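PDB 3CP3: pyridoxamine 5'-phosphate oxidase family protein from Corynebacterium diphtheriae NCTC 13129, which is of unknown function but belongs to the pyridoxamine 5'-phosphate oxidase family of the FMN-binding clan, and so may bind a flavin. Local coordinates for residues Q55-A63 / L122-V131; P11-L21 / R132-V140. All blocks are in the same frame, centred on the assembly; numbering follows the deposited sequence.

Interaction 1: Q55-A63 / L122-V131; sequences QPRVYFRTA and LKYNFVRIDV
F60 and V127 meet at the apolar centre of this strand pair. V127 CB lies over one face of the F60 ring, a CH-pi contact 3.7 Å from the centroid. The F60 ring can lie alongside V127 because CG stands between the backbone N and the carbonyl carbon (chi1 66°). I129 comes to the edge of the same ring, with CD1 3.8 Å from F60 CE2, and also packs beside V58. V127 CG1 sits by F60 CZ, while V127 CG2 reaches on to T62 OG1 (3.6 Å). The backbones are joined in antiparallel register by paired bonds at V58-I129, F60-V127 and T62-N125. The tightest are I129 N to V58 O and V127 N to F60 O, both 2.7 Å.

The opposite face is more polar. Y59 CE1 packs on R128 CB at 3.7 Å, with the ring steep to the guanidinium plane (78°). Its OH and R128 NE both bond to E106 of helix 104-110. R128 NH1 makes a salt bridge to D130 OD2 at 3.1 Å. R57 CD touches R128 CD, and R57 has its own salt bridge to D50. The nearby carboxylates probably offset the charge of the two arginines. Further along, R61 NE lies 3.6 Å from F126 CE1, and R61 makes a cation-pi contact with W118.

Strands 57-62 and 125-139 are neighbours in the curled antiparallel sheet of this chain, consistent with the split-barrel fold of the FMN-binding clan.

Interaction 2: P11-L21 / R132-V140; sequences PITILDSSDSL and REVSGRAFV
T13 and A138 form a hydrogen-bonded pair where the N-terminal strand 12-15 lies antiparallel to the end of strand 125-139, and helix 17-25 follows at once. T13 N bonds to A138 O at 2.8 Å, and A138 N returns the bond to T13 O at 2.9 Å. V140 N extends the ladder to P11 O. L15 N reaches G136 O at 2.9 Å, but from above the carbonyl plane. In the same pair the return bond is replaced by a water, which donates to L15 O and accepts from G136 N at 2.8 Å.

The side chains divide between the two faces. L15 lies along the backbone of G136 and R137, and its CD2 meets A138 CB at 4.1 Å. On the other face I12 CG1 packs obliquely against the F139 ring. R137 is also on this face, and its guanidinium makes a salt bridge to D41 of the second subunit. F139 packs on P44 of that subunit.

The first turn of the helix sits over V134 and G136. S20 CB touches V134 CG1 at 3.6 Å. The side chains of L21 and V134 cross at about a right angle, with L21 CD2 on the V134 methyls. S20 OG comes within 3.1 Å of G136 CA. Its chi1 of -73° sets OG beside the backbone N, and OG donates to D16 O, which also accepts from S20 N. D16 is the N-cap, with OD1 taking the N-H of D19 at 2.8 Å.

The chemistry implies a close fit of the helix start on a strand that has no side chain at G136. D16 O is gripped by two donors, and the water satisfies the backbone groups where the ladder opens.

How the interactions relate
Both contacts use strand 125-139, and their segments follow directly on one another at V131 and R132. The chain turns a corner there, with a classic beta bulge where R132 and E133 both face K95. Interaction 1 pairs the first part of the strand with 57-62, nearer the chain centre. Interaction 2 pairs the last part with 12-15, nearer the surface. Their centres are about 23 Å apart, on opposite sides of the chain's centre. Strand 89-100 neighbours both parts of the long strand. The dimer brings the two contacts together: L122 of interaction 1 packs on P11 of the second subunit, a residue of interaction 2 in that copy.

Interaction 1: Q55-A63 / L122-V131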
loop_
_atom_site.group_PDB
_atom_site.type_symbol
_atom_site.label_atom_id
_atom_site.label_comp_id
_atom_site.label_asym_id
_atom_site.label_seq_id
_atom_site.Cartn_x
_atom_site.Cartn_y
_atom_site.Cartn_z
ATOM N N GLN A 55 10.030 -18.637 -11.728
ATOM C CA GLN A 55 9.759 -17.221 -11.523
ATOM C C GLN A 55 9.747 -16.886 -10.022
ATOM O O GLN A 55 9.627 -17.795 -9.189
ATOM C CB GLN A 55 8.456 -16.805 -12.234
ATOM C CG GLN A 55 8.512 -16.880 -13.783
ATOM C CD GLN A 55 9.499 -15.888 -14.409
ATOM O OE1 GLN A 55 9.100 -14.914 -15.044
ATOM N NE2 GLN A 55 10.786 -16.138 -14.228
ATOM N N PRO A 56 9.927 -15.585 -9.670
ATOM C CA PRO A 56 9.847 -15.223 -8.246
ATOM C C PRO A 56 8.457 -15.508 -7.675
ATOM O O PRO A 56 7.457 -15.371 -8.379
ATOM C CB PRO A 56 10.137 -13.711 -8.247
ATOM C CG PRO A 56 9.788 -13.252 -9.635
ATOM C CD PRO A 56 10.203 -14.408 -10.515
ATOM N N ARG A 57 8.414 -15.924 -6.414
ATOM C CA ARG A 57 7.165 -16.196 -5.714
ATOM C C ARG A 57 7.217 -15.557 -4.348
ATOM O O ARG A 57 8.249 -15.590 -3.696
ATOM C CB ARG A 57 6.977 -17.723 -5.554
ATOM C CG ARG A 57 6.620 -18.376 -6.883
ATOM C CD ARG A 57 6.105 -19.789 -6.741
ATOM N NE ARG A 57 7.070 -20.582 -6.015
ATOM C CZ ARG A 57 7.015 -21.901 -5.870
ATOM N NH1 ARG A 57 6.031 -22.612 -6.441
ATOM N NH2 ARG A 57 7.963 -22.500 -5.142
ATOM N N VAL A 58 6.096 -15.010 -3.900
ATOM C CA VAL A 58 5.959 -14.522 -2.515
ATOM C C VAL A 58 5.015 -15.403 -1.751
ATOM O O VAL A 58 3.927 -15.724 -2.268
ATOM C CB VAL A 58 5.337 -13.087 -2.499
ATOM C CG1 VAL A 58 5.054 -12.581 -1.065
ATOM C CG2 VAL A 58 6.250 -12.150 -3.240
ATOM N N TYR A 59 5.386 -15.764 -0.523
ATOM C CA TYR A 59 4.449 -16.445 0.375
ATOM C C TYR A 59 4.116 -15.575 1.558
ATOM O O TYR A 59 4.998 -14.903 2.122
ATOM C CB TYR A 59 5.082 -17.724 0.937
ATOM C CG TYR A 59 5.226 -18.799 -0.088
ATOM C CD1 TYR A 59 4.146 -19.648 -0.387
ATOM C CD2 TYR A 59 6.412 -18.969 -0.784
ATOM C CE1 TYR A 59 4.279 -20.655 -1.349
ATOM C CE2 TYR A 59 6.546 -20.011 -1.732
ATOM C CZ TYR A 59 5.471 -20.813 -2.023
ATOM O OH TYR A 59 5.586 -21.831 -2.943
ATOM N N PHE A 60 2.859 -15.642 1.978
ATOM C CA PHE A 60 2.425 -15.067 3.227
ATOM C C PHE A 60 1.337 -15.960 3.828
ATOM O O PHE A 60 0.960 -16.958 3.226
ATOM C CB PHE A 60 2.001 -13.579 3.005
ATOM C CG PHE A 60 0.780 -13.397 2.138
ATOM C CD1 PHE A 60 -0.491 -13.378 2.716
ATOM C CD2 PHE A 60 0.891 -13.262 0.774
ATOM C CE1 PHE A 60 -1.615 -13.192 1.912
ATOM C CE2 PHE A 60 -0.239 -13.141 -0.041
ATOM C CZ PHE A 60 -1.486 -13.090 0.526
ATOM N N ARG A 61 0.935 -15.681 5.065
ATOM C CA ARG A 61 -0.085 -16.439 5.731
ATOM C C ARG A 61 -1.334 -15.659 5.898
ATOM O O ARG A 61 -1.275 -14.473 6.095
ATOM C CB ARG A 61 0.369 -16.807 7.116
ATOM C CG ARG A 61 1.475 -17.768 7.113
ATOM C CD ARG A 61 2.274 -17.598 8.363
ATOM N NE ARG A 61 3.055 -18.799 8.544
ATOM C CZ ARG A 61 3.898 -19.015 9.543
ATOM N NH1 ARG A 61 4.561 -20.168 9.583
ATOM N NH2 ARG A 61 4.068 -18.089 10.482
ATOM N N THR A 62 -2.464 -16.363 5.888
ATOM C CA THR A 62 -3.751 -15.780 6.215
ATOM C C THR A 62 -4.422 -16.604 7.312
ATOM O O THR A 62 -4.699 -17.798 7.116
ATOM C CB THR A 62 -4.696 -15.672 4.968
ATOM O OG1 THR A 62 -4.732 -16.907 4.237
ATOM C CG2 THR A 62 -4.224 -14.635 4.066
ATOM N N ALA A 63 -4.616 -15.996 8.484
ATOM C CA ALA A 63 -5.446 -16.620 9.509
ATOM C C ALA A 63 -6.901 -16.524 9.106
ATOM O O ALA A 63 -7.585 -17.522 9.157
ATOM C CB ALA A 63 -5.234 -15.993 10.891
ATOM N N LEU A 122 -3.777 -20.459 16.286
ATOM C CA LEU A 122 -4.403 -19.931 15.086
ATOM C C LEU A 122 -4.116 -20.852 13.897
ATOM O O LEU A 122 -2.960 -20.952 13.461
ATOM C CB LEU A 122 -3.870 -18.518 14.782
ATOM C CG LEU A 122 -4.518 -17.262 15.380
ATOM C CD1 LEU A 122 -3.498 -16.119 15.387
ATOM C CD2 LEU A 122 -5.794 -16.860 14.612
ATOM N N LYS A 123 -5.150 -21.531 13.390
ATOM C CA LYS A 123 -5.052 -22.234 12.110
ATOM C C LYS A 123 -4.853 -21.175 11.021
ATOM O O LYS A 123 -5.292 -20.023 11.174
ATOM C CB LYS A 123 -6.309 -23.061 11.820
ATOM C CG LYS A 123 -6.468 -23.532 10.352
ATOM C CD LYS A 123 -7.650 -24.491 10.181
ATOM C CE LYS A 123 -8.059 -24.637 8.700
ATOM N NZ LYS A 123 -9.105 -25.700 8.541
ATOM N N TYR A 124 -4.195 -21.567 9.929
ATOM C CA TYR A 124 -3.858 -20.631 8.862
ATOM C C TYR A 124 -3.624 -21.347 7.537
ATOM O O TYR A 124 -3.508 -22.571 7.504
ATOM C CB TYR A 124 -2.619 -19.843 9.266
ATOM C CG TYR A 124 -1.353 -20.653 9.403
ATOM C CD1 TYR A 124 -0.506 -20.861 8.297
ATOM C CD2 TYR A 124 -0.973 -21.183 10.638
ATOM C CE1 TYR A 124 0.671 -21.591 8.429
ATOM C CE2 TYR A 124 0.203 -21.911 10.773
ATOM C CZ TYR A 124 1.016 -22.090 9.659
ATOM O OH TYR A 124 2.163 -22.805 9.788
ATOM N N ASN A 125 -3.555 -20.582 6.449
ATOM C CA ASN A 125 -3.075 -21.118 5.189
ATOM C C ASN A 125 -1.946 -20.229 4.704
ATOM O O ASN A 125 -1.962 -19.029 4.962
ATOM C CB ASN A 125 -4.162 -21.108 4.107
ATOM C CG ASN A 125 -5.244 -22.158 4.282
ATOM O OD1 ASN A 125 -6.413 -21.838 4.044
ATOM N ND2 ASN A 125 -4.884 -23.416 4.609
ATOM N N PHE A 126 -1.030 -20.778 3.922
ATOM C CA PHE A 126 -0.096 -19.970 3.136
ATOM C C PHE A 126 -0.814 -19.485 1.880
ATOM O O PHE A 126 -1.672 -20.213 1.368
ATOM C CB PHE A 126 1.070 -20.851 2.737
ATOM C CG PHE A 126 1.995 -21.157 3.883
ATOM C CD1 PHE A 126 2.880 -20.193 4.345
ATOM C CD2 PHE A 126 1.954 -22.372 4.506
ATOM C CE1 PHE A 126 3.749 -20.507 5.426
ATOM C CE2 PHE A 126 2.803 -22.679 5.573
ATOM C CZ PHE A 126 3.694 -21.717 6.012
ATOM N N VAL A 127 -0.483 -18.306 1.388
ATOM C CA VAL A 127 -0.957 -17.849 0.078
ATOM C C VAL A 127 0.337 -17.674 -0.701
ATOM O O VAL A 127 1.328 -17.231 -0.108
ATOM C CB VAL A 127 -1.727 -16.518 0.228
ATOM C CG1 VAL A 127 -2.165 -15.956 -1.127
ATOM C CG2 VAL A 127 -2.934 -16.735 1.148
ATOM N N ARG A 128 0.362 -18.120 -1.961
ATOM C CA ARG A 128 1.478 -17.932 -2.875
ATOM C C ARG A 128 1.095 -16.878 -3.904
ATOM O O ARG A 128 0.017 -16.956 -4.482
ATOM C CB ARG A 128 1.758 -19.220 -3.664
ATOM C CG ARG A 128 3.009 -19.160 -4.565
ATOM C CD ARG A 128 2.825 -20.020 -5.827
ATOM N NE ARG A 128 2.022 -21.203 -5.542
ATOM C CZ ARG A 128 1.042 -21.672 -6.303
ATOM N NH1 ARG A 128 0.690 -21.082 -7.455
ATOM N NH2 ARG A 128 0.394 -22.759 -5.900
ATOM N N ILE A 129 1.998 -15.927 -4.148
ATOM C CA ILE A 129 1.846 -14.995 -5.261
ATOM C C ILE A 129 2.804 -15.383 -6.366
ATOM O O ILE A 129 3.999 -15.363 -6.161
ATOM C CB ILE A 129 2.096 -13.470 -4.886
ATOM C CG1 ILE A 129 1.245 -13.060 -3.669
ATOM C CG2 ILE A 129 1.714 -12.598 -6.133
ATOM C CD1 ILE A 129 1.591 -11.673 -3.006
ATOM N N ASP A 130 2.270 -15.695 -7.540
ATOM C CA ASP A 130 3.070 -15.905 -8.718
ATOM C C ASP A 130 3.254 -14.537 -9.366
ATOM O O ASP A 130 2.283 -13.929 -9.794
ATOM C CB ASP A 130 2.329 -16.808 -9.701
ATOM C CG ASP A 130 2.362 -18.271 -9.291
ATOM O OD1 ASP A 130 3.303 -18.725 -8.619
ATOM O OD2 ASP A 130 1.418 -18.960 -9.615
ATOM N N VAL A 131 4.503 -14.087 -9.447
ATOM C CA VAL A 131 4.848 -12.748 -9.882
ATOM C C VAL A 131 4.956 -12.653 -11.392
ATOM O O VAL A 131 5.685 -13.429 -12.028
ATOM C CB VAL A 131 6.143 -12.339 -9.204
ATOM C CG1 VAL A 131 6.609 -10.920 -9.679
ATOM C CG2 VAL A 131 5.915 -12.331 -7.700
HETATM O O HOH W 1 4.436 -21.909 -8.880
#

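Interaction 2: P11-L21 / R132-V140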
loop_
_atom_site.group_PDB
_atom_site.type_symbol
_atom_site.label_atom_id
_atom_site.label_comp_id
_atom_site.label_asym_id
_atom_site.label_seq_id
_atom_site.Cartn_x
_atom_site.Cartn_y
_atom_site.Cartn_z
ATOM N N PRO A 11 13.236 13.138 -10.975
ATOM C CA PRO A 11 12.950 12.764 -9.591
ATOM C C PRO A 11 12.614 11.277 -9.412
ATOM O O PRO A 11 12.576 10.806 -8.271
ATOM C CB PRO A 11 11.734 13.634 -9.240
ATOM C CG PRO A 11 11.004 13.794 -10.539
ATOM C CD PRO A 11 12.099 13.864 -11.592
ATOM N N ILE A 12 12.350 10.560 -10.510
ATOM C CA ILE A 12 12.019 9.134 -10.442
ATOM C C ILE A 12 13.051 8.301 -11.198
ATOM O O ILE A 12 13.236 8.454 -12.420
ATOM C CB ILE A 12 10.579 8.807 -10.946
ATOM C CG1 ILE A 12 9.538 9.612 -10.171
ATOM C CG2 ILE A 12 10.252 7.293 -10.790
ATOM C CD1 ILE A 12 8.115 9.196 -10.496
ATOM N N THR A 13 13.740 7.436 -10.450
ATOM C CA THR A 13 14.716 6.528 -11.029
ATOM C C THR A 13 13.989 5.215 -11.111
ATOM O O THR A 13 13.358 4.778 -10.141
ATOM C CB THR A 13 15.965 6.428 -10.160
ATOM O OG1 THR A 13 16.653 7.681 -10.182
ATOM C CG2 THR A 13 16.921 5.356 -10.671
ATOM N N ILE A 14 14.031 4.592 -12.276
ATOM C CA ILE A 14 13.455 3.270 -12.418
ATOM C C ILE A 14 14.563 2.317 -12.000
ATOM O O ILE A 14 15.664 2.404 -12.544
ATOM C CB ILE A 14 13.025 2.973 -13.869
ATOM C CG1 ILE A 14 12.046 4.061 -14.371
ATOM C CG2 ILE A 14 12.459 1.560 -14.006
ATOM C CD1 ILE A 14 10.890 4.333 -13.412
ATOM N N LEU A 15 14.274 1.427 -11.042
ATOM C CA LEU A 15 15.264 0.428 -10.617
ATOM C C LEU A 15 15.276 -0.786 -11.536
ATOM O O LEU A 15 14.254 -1.121 -12.164
ATOM C CB LEU A 15 15.049 -0.000 -9.152
ATOM C CG LEU A 15 14.867 1.167 -8.161
ATOM C CD1 LEU A 15 14.453 0.711 -6.721
ATOM C CD2 LEU A 15 16.136 1.965 -8.125
ATOM N N ASP A 16 16.424 -1.448 -11.624
ATOM C CA ASP A 16 16.473 -2.733 -12.312
ATOM C C ASP A 16 15.739 -3.819 -11.475
ATOM O O ASP A 16 15.519 -3.652 -10.270
ATOM C CB ASP A 16 17.903 -3.092 -12.789
ATOM C CG ASP A 16 18.848 -3.389 -11.658
ATOM O OD1 ASP A 16 18.576 -4.338 -10.918
ATOM O OD2 ASP A 16 19.900 -2.717 -11.544
ATOM N N SER A 17 15.266 -4.873 -12.143
ATOM C CA SER A 17 14.548 -5.974 -11.486
ATOM C C SER A 17 15.353 -6.642 -10.348
ATOM O O SER A 17 14.814 -6.901 -9.279
ATOM C CB SER A 17 14.191 -7.051 -12.537
ATOM O OG SER A 17 13.683 -8.189 -11.847
ATOM N N SER A 18 16.632 -6.916 -10.562
ATOM C CA SER A 18 17.460 -7.523 -9.503
ATOM C C SER A 18 17.556 -6.654 -8.276
ATOM O O SER A 18 17.488 -7.148 -7.164
ATOM C CB SER A 18 18.908 -7.721 -9.977
ATOM O OG SER A 18 19.010 -8.890 -10.748
ATOM N N ASP A 19 17.800 -5.359 -8.481
ATOM C CA ASP A 19 17.844 -4.375 -7.380
ATOM C C ASP A 19 16.492 -4.387 -6.658
ATOM O O ASP A 19 16.398 -4.467 -5.416
ATOM C CB ASP A 19 18.183 -2.998 -7.997
ATOM C CG ASP A 19 18.477 -1.901 -6.954
ATOM O OD1 ASP A 19 18.667 -2.182 -5.728
ATOM O OD2 ASP A 19 18.430 -0.716 -7.352
ATOM N N SER A 20 15.429 -4.259 -7.434
ATOM C CA SER A 20 14.072 -4.274 -6.900
ATOM C C SER A 20 13.781 -5.478 -6.012
ATOM O O SER A 20 13.277 -5.351 -4.859
ATOM C CB SER A 20 13.079 -4.249 -8.078
ATOM O OG SER A 20 13.094 -2.936 -8.628
ATOM N N LEU A 21 14.076 -6.636 -6.531
ATOM C CA LEU A 21 13.865 -7.884 -5.731
ATOM C C LEU A 21 14.781 -8.017 -4.515
ATOM O O LEU A 21 14.334 -8.505 -3.461
ATOM C CB LEU A 21 13.971 -9.111 -6.617
ATOM C CG LEU A 21 12.842 -9.191 -7.653
ATOM C CD1 LEU A 21 13.173 -10.329 -8.614
ATOM C CD2 LEU A 21 11.487 -9.349 -6.977
ATOM N N ARG A 132 4.174 -11.736 -11.959
ATOM C CA ARG A 132 4.125 -11.477 -13.413
ATOM C C ARG A 132 5.064 -10.306 -13.770
ATOM O O ARG A 132 5.656 -10.292 -14.860
ATOM C CB ARG A 132 2.689 -11.052 -13.747
ATOM C CG ARG A 132 2.095 -11.405 -15.092
ATOM C CD ARG A 132 0.676 -10.667 -15.193
ATOM N NE ARG A 132 -0.168 -11.106 -14.083
ATOM C CZ ARG A 132 -1.000 -10.334 -13.394
ATOM N NH1 ARG A 132 -1.143 -9.050 -13.666
ATOM N NH2 ARG A 132 -1.681 -10.865 -12.411
ATOM N N GLU A 133 5.166 -9.325 -12.868
ATOM C CA GLU A 133 5.917 -8.077 -13.124
ATOM C C GLU A 133 6.524 -7.518 -11.838
ATOM O O GLU A 133 5.939 -7.639 -10.744
ATOM C CB GLU A 133 5.019 -6.970 -13.724
ATOM C CG GLU A 133 4.511 -7.195 -15.154
ATOM C CD GLU A 133 3.573 -6.080 -15.650
ATOM O OE1 GLU A 133 2.417 -6.376 -16.033
ATOM O OE2 GLU A 133 3.986 -4.902 -15.684
ATOM N N VAL A 134 7.658 -6.842 -11.988
ATOM C CA VAL A 134 8.369 -6.252 -10.849
ATOM C C VAL A 134 8.589 -4.810 -11.262
ATOM O O VAL A 134 9.106 -4.568 -12.360
ATOM C CB VAL A 134 9.756 -6.896 -10.728
ATOM C CG1 VAL A 134 10.546 -6.272 -9.544
ATOM C CG2 VAL A 134 9.642 -8.426 -10.577
ATOM N N SER A 135 8.165 -3.855 -10.443
ATOM C CA SER A 135 8.504 -2.457 -10.740
ATOM C C SER A 135 9.124 -1.772 -9.559
ATOM O O SER A 135 8.463 -1.576 -8.557
ATOM C CB SER A 135 7.273 -1.656 -11.183
ATOM O OG SER A 135 6.635 -2.342 -12.245
ATOM N N GLY A 136 10.363 -1.316 -9.695
ATOM C CA GLY A 136 10.971 -0.642 -8.547
ATOM C C GLY A 136 11.188 0.790 -8.915
ATOM O O GLY A 136 11.544 1.087 -10.043
ATOM N N ARG A 137 11.040 1.682 -7.955
ATOM C CA ARG A 137 11.264 3.100 -8.228
ATOM C C ARG A 137 11.980 3.693 -7.044
ATOM O O ARG A 137 11.710 3.296 -5.916
ATOM C CB ARG A 137 9.894 3.787 -8.372
ATOM C CG ARG A 137 9.106 3.287 -9.554
ATOM C CD ARG A 137 7.774 4.001 -9.685
ATOM N NE ARG A 137 6.720 3.308 -8.964
ATOM C CZ ARG A 137 5.430 3.351 -9.325
ATOM N NH1 ARG A 137 5.059 4.049 -10.390
ATOM N NH2 ARG A 137 4.517 2.684 -8.622
ATOM N N ALA A 138 12.862 4.641 -7.298
ATOM C CA ALA A 138 13.387 5.461 -6.260
ATOM C C ALA A 138 12.968 6.885 -6.613
ATOM O O ALA A 138 13.031 7.315 -7.766
ATOM C CB ALA A 138 14.930 5.376 -6.199
ATOM N N PHE A 139 12.613 7.609 -5.577
ATOM C CA PHE A 139 12.157 8.983 -5.656
ATOM C C PHE A 139 13.128 9.898 -4.911
ATOM O O PHE A 139 13.366 9.669 -3.742
ATOM C CB PHE A 139 10.792 9.045 -4.950
ATOM C CG PHE A 139 9.836 7.932 -5.327
ATOM C CD1 PHE A 139 8.807 8.164 -6.261
ATOM C CD2 PHE A 139 9.905 6.673 -4.702
ATOM C CE1 PHE A 139 7.894 7.138 -6.592
ATOM C CE2 PHE A 139 9.021 5.637 -5.031
ATOM C CZ PHE A 139 7.986 5.882 -5.991
ATOM N N VAL A 140 13.673 10.927 -5.570
ATOM C CA VAL A 140 14.521 11.924 -4.919
ATOM C C VAL A 140 14.018 13.352 -5.170
ATOM O O VAL A 140 13.571 14.029 -4.243
ATOM C CB VAL A 140 15.994 11.820 -5.382
ATOM C CG1 VAL A 140 16.815 13.035 -4.914
ATOM C CG2 VAL A 140 16.611 10.508 -4.891
HETATM O O HOH W 2 11.831 -2.058 -11.997
#